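Local coordinates for protein putative short-chain dehydrogenase/reductase (Burkholderia xenovorans, PDB 5K9Z) that probably acts as an NAD(P)-dependent oxidoreductase of the short-chain dehydrogenase/reductase family, probably interconverting an alcohol CH-OH group and a carbonyl, at residues R173-A176 with S177-P181; T221-P225 with Q226-A230. All blocks are in the same frame, centred on the assembly; numbering follows the deposited sequence. Where two conformers were deposited one is given.

Contact 1 of 2, residues R173-A176 with S177-P181; sequences RSAA and SELAP
S177 folds its hydroxyl back over the preceding turn of helix and gives a hydrogen bond to the main chain of S174, with OG 2.7 Å from S174 O. With chi1 at 74° the OG is tucked in over the backbone and faces the carbonyls one turn earlier, where S174 O is the one it meets. The hydroxyl lies 15° from the plane of the S174 carbonyl. That oxygen also draws weak bonds from the backbone N of S177 and of E178, the latter at 3.3 Å, so the short hydroxyl bond is the main grip on it.

Backbone bonds carry the rest. L179 N reaches A175 O at 2.8 Å, and A180 N follows to A176 O at 2.9 Å. L179 CB and CG both lie 3.5 Å from A175 O, and its CD1 approaches A175 CB at 4.4 Å.

All this lies near the C-terminal end of helix 159-179 in the beta-alpha-beta unit between strands 141-146 and 184-191. A175 and L179 pack on helix 110-138, through I128, A132 and V136, while A176 and L179 rest on strand 184-191.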
loop_
_atom_site.group_PDB
_atom_site.type_symbol
_atom_site.label_atom_id
_atom_site.label_comp_id
_atom_site.label_asym_id
_atom_site.label_seq_id
_atom_site.Cartn_x
_atom_site.Cartn_y
_atom_site.Cartn_z
ATOM N N ARG C 173 -8.704 -11.513 -2.987
ATOM C CA ARG C 173 -7.672 -12.332 -2.364
ATOM C C ARG C 173 -8.273 -13.560 -1.693
ATOM O O ARG C 173 -7.688 -14.650 -1.732
ATOM C CB ARG C 173 -6.915 -11.506 -1.334
ATOM C CG ARG C 173 -6.120 -10.363 -1.936
ATOM C CD ARG C 173 -5.771 -9.346 -0.876
ATOM N NE ARG C 173 -4.934 -8.273 -1.427
ATOM C CZ ARG C 173 -4.533 -7.224 -0.723
ATOM N NH1 ARG C 173 -4.902 -7.112 0.546
ATOM N NH2 ARG C 173 -3.765 -6.298 -1.285
ATOM N N SER C 174 -9.417 -13.378 -1.036
ATOM C CA SER C 174 -10.037 -14.464 -0.288
ATOM C C SER C 174 -10.531 -15.547 -1.233
ATOM O O SER C 174 -10.253 -16.739 -1.038
ATOM C CB SER C 174 -11.184 -13.904 0.554
ATOM O OG SER C 174 -11.660 -14.857 1.480
ATOM N N ALA C 175 -11.250 -15.137 -2.279
ATOM C CA ALA C 175 -11.752 -16.091 -3.266
ATOM C C ALA C 175 -10.613 -16.819 -3.959
ATOM O O ALA C 175 -10.710 -18.024 -4.233
ATOM C CB ALA C 175 -12.635 -15.374 -4.289
ATOM N N ALA C 176 -9.527 -16.103 -4.267
ATOM C CA ALA C 176 -8.393 -16.757 -4.906
ATOM C C ALA C 176 -7.861 -17.892 -4.042
ATOM O O ALA C 176 -7.509 -18.956 -4.560
ATOM C CB ALA C 176 -7.282 -15.741 -5.212
ATOM N N SER C 177 -7.833 -17.699 -2.719
ATOM C CA SER C 177 -7.292 -18.746 -1.850
ATOM C C SER C 177 -8.170 -19.984 -1.858
ATOM O O SER C 177 -7.656 -21.099 -1.675
ATOM C CB SER C 177 -7.122 -18.232 -0.418
ATOM O OG SER C 177 -8.373 -18.114 0.251
ATOM N N GLU C 178 -9.487 -19.823 -2.073
ATOM C CA GLU C 178 -10.328 -21.008 -2.238
ATOM C C GLU C 178 -10.182 -21.611 -3.626
ATOM O O GLU C 178 -10.011 -22.832 -3.770
ATOM C CB GLU C 178 -11.815 -20.692 -1.990
ATOM C CG GLU C 178 -12.665 -21.974 -2.241
ATOM C CD GLU C 178 -14.170 -21.804 -2.021
ATOM O OE1 GLU C 178 -14.600 -20.812 -1.397
ATOM O OE2 GLU C 178 -14.919 -22.695 -2.469
ATOM N N LEU C 179 -10.233 -20.771 -4.661
ATOM C CA LEU C 179 -10.455 -21.284 -6.009
ATOM C C LEU C 179 -9.182 -21.703 -6.734
ATOM O O LEU C 179 -9.265 -22.434 -7.727
ATOM C CB LEU C 179 -11.198 -20.247 -6.850
ATOM C CG LEU C 179 -12.621 -19.956 -6.364
ATOM C CD1 LEU C 179 -13.178 -18.760 -7.108
ATOM C CD2 LEU C 179 -13.522 -21.198 -6.508
ATOM N N ALA C 180 -8.015 -21.258 -6.274
ATOM C CA ALA C 180 -6.773 -21.586 -6.972
ATOM C C ALA C 180 -6.565 -23.084 -7.163
ATOM O O ALA C 180 -6.307 -23.498 -8.305
ATOM C CB ALA C 180 -5.592 -20.939 -6.244
ATOM N N PRO C 181 -6.681 -23.944 -6.150
ATOM C CA PRO C 181 -6.501 -25.391 -6.418
ATOM C C PRO C 181 -7.554 -25.970 -7.346
ATOM O O PRO C 181 -7.378 -27.097 -7.818
ATOM C CB PRO C 181 -6.551 -26.036 -5.027
ATOM C CG PRO C 181 -7.180 -25.004 -4.143
ATOM C CD PRO C 181 -6.856 -23.669 -4.714
#

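Contact 2 of 2, residues T221-P225 with Q226-A230; sequences TPLMP and QEIAA
P225, Q226 and E227 lie at the start of helix 225-236, and the E227 side chain reaches back to the chain leading into it. Its carboxylate oxygen OE2 accepts the backbone N-H of M224 at 2.9 Å, met from above the carboxylate plane. This is the one half of a capping box that is present. E227 N in turn bonds to M224 O at 3.0 Å. E227 CG lies anti to its own carbonyl carbon (chi1 -64°) and the chain runs on extended, which carries the carboxylate back past L223, whose CD1 is 3.7 Å from E227 OE1.

P225 O takes A229 N at 3.0 Å. In the conformer described, which is one of two and therefore tentative, Q226 bends at chi2 and brings OE1 alongside the proline ring, 3.5 Å from P225 CD. L223 CD2 meets I228 CD1 at 4.1 Å, crossing at about a right angle beside V250 of strand 247-250.

A proline, with no N-H to give, costs nothing at this point, because the first residues of a helix have no earlier helical carbonyl to bond. The negative E227 carboxylate at the helix N-terminus probably gains from the helix dipole, which would tend to keep it ionised.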
loop_
_atom_site.group_PDB
_atom_site.type_symbol
_atom_site.label_atom_id
_atom_site.label_comp_id
_atom_site.label_asym_id
_atom_site.label_seq_id
_atom_site.Cartn_x
_atom_site.Cartn_y
_atom_site.Cartn_z
ATOM N N THR C 221 -0.274 12.685 -19.251
ATOM C CA THR C 221 -1.217 12.240 -20.269
ATOM C C THR C 221 -2.413 11.520 -19.635
ATOM O O THR C 221 -2.274 10.908 -18.573
ATOM C CB THR C 221 -0.516 11.302 -21.253
ATOM O OG1 THR C 221 0.101 10.244 -20.504
ATOM C CG2 THR C 221 0.553 12.071 -22.053
ATOM N N PRO C 222 -3.581 11.547 -20.280
ATOM C CA PRO C 222 -4.794 11.009 -19.641
ATOM C C PRO C 222 -4.935 9.493 -19.771
ATOM O O PRO C 222 -4.670 8.903 -20.824
ATOM C CB PRO C 222 -5.925 11.729 -20.387
ATOM C CG PRO C 222 -5.362 11.985 -21.737
ATOM C CD PRO C 222 -3.884 12.243 -21.547
ATOM N N LEU C 223 -5.356 8.863 -18.675
ATOM C CA LEU C 223 -5.704 7.445 -18.698
ATOM C C LEU C 223 -7.001 7.230 -19.479
ATOM O O LEU C 223 -7.995 7.927 -19.251
ATOM C CB LEU C 223 -5.846 6.923 -17.276
ATOM C CG LEU C 223 -6.307 5.473 -17.130
ATOM C CD1 LEU C 223 -5.335 4.533 -17.819
ATOM C CD2 LEU C 223 -6.438 5.125 -15.661
ATOM N N MET C 224 -6.979 6.303 -20.436
ATOM C CA MET C 224 -8.174 6.071 -21.249
ATOM C C MET C 224 -8.773 4.704 -20.917
ATOM O O MET C 224 -8.055 3.810 -20.473
ATOM C CB MET C 224 -7.873 6.158 -22.756
ATOM C CG MET C 224 -7.322 7.521 -23.209
ATOM S SD MET C 224 -8.511 8.872 -22.968
ATOM C CE MET C 224 -9.858 8.396 -24.052
ATOM N N PRO C 225 -10.090 4.521 -21.086
ATOM C CA PRO C 225 -10.693 3.218 -20.743
ATOM C C PRO C 225 -10.078 2.055 -21.485
ATOM O O PRO C 225 -10.025 0.946 -20.942
ATOM C CB PRO C 225 -12.164 3.401 -21.114
ATOM C CG PRO C 225 -12.383 4.871 -21.124
ATOM C CD PRO C 225 -11.090 5.477 -21.589
ATOM N N GLN C 226 -9.606 2.278 -22.709
ATOM C CA GLN C 226 -9.003 1.209 -23.492
ATOM C C GLN C 226 -7.798 0.594 -22.778
ATOM O O GLN C 226 -7.506 -0.598 -22.951
ATOM C CB GLN C 226 -8.615 1.768 -24.867
ATOM C CG GLN C 226 -9.792 2.179 -25.767
ATOM C CD GLN C 226 -10.637 3.355 -25.246
ATOM O OE1 GLN C 226 -10.116 4.337 -24.716
ATOM N NE2 GLN C 226 -11.960 3.245 -25.400
ATOM N N GLU C 227 -7.085 1.386 -21.973
ATOM C CA GLU C 227 -5.912 0.869 -21.268
ATOM C C GLU C 227 -6.303 -0.080 -20.149
ATOM O O GLU C 227 -5.589 -1.057 -19.882
ATOM C CB GLU C 227 -5.068 2.018 -20.719
ATOM C CG GLU C 227 -4.502 2.867 -21.809
ATOM C CD GLU C 227 -3.931 4.159 -21.281
ATOM O OE1 GLU C 227 -2.895 4.109 -20.589
ATOM O OE2 GLU C 227 -4.533 5.213 -21.548
ATOM N N ILE C 228 -7.421 0.194 -19.474
ATOM C CA ILE C 228 -7.919 -0.741 -18.469
ATOM C C ILE C 228 -8.410 -2.016 -19.137
ATOM O O ILE C 228 -8.136 -3.127 -18.664
ATOM C CB ILE C 228 -9.029 -0.089 -17.622
ATOM C CG1 ILE C 228 -8.531 1.234 -17.051
ATOM C CG2 ILE C 228 -9.497 -1.061 -16.511
ATOM C CD1 ILE C 228 -7.223 1.107 -16.318
ATOM N N ALA C 229 -9.122 -1.873 -20.264
ATOM C CA ALA C 229 -9.468 -3.039 -21.064
ATOM C C ALA C 229 -8.226 -3.878 -21.363
ATOM O O ALA C 229 -8.241 -5.101 -21.206
ATOM C CB ALA C 229 -10.160 -2.597 -22.355
ATOM N N ALA C 230 -7.121 -3.231 -21.741
ATOM C CA ALA C 230 -5.925 -3.994 -22.070
ATOM C C ALA C 230 -5.337 -4.669 -20.849
ATOM O O ALA C 230 -4.774 -5.766 -20.966
ATOM C CB ALA C 230 -4.876 -3.093 -22.726
#

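Overall arrangement
Contacts 1 and 2 come in series along the chain: contact 1 near the C-terminal end of helix 159-179, contact 2 at the start of helix 225-236. Their centres are 28 Å apart on opposite sides of the chain's centre, and their nearest atoms remain about 17 Å apart. Strand 184-191 of the parallel Rossmann-type sheet relates them, since A176 and L179 rest on V186 whereas I228 touches V189 and P191 further along. As in other family members, helix 159-179 probably carries the catalytic YxxxK motif toward its other end, away from contact 1. Contact 2 touches helix 26-37, which starts at the glycine-rich motif that probably binds the cofactor.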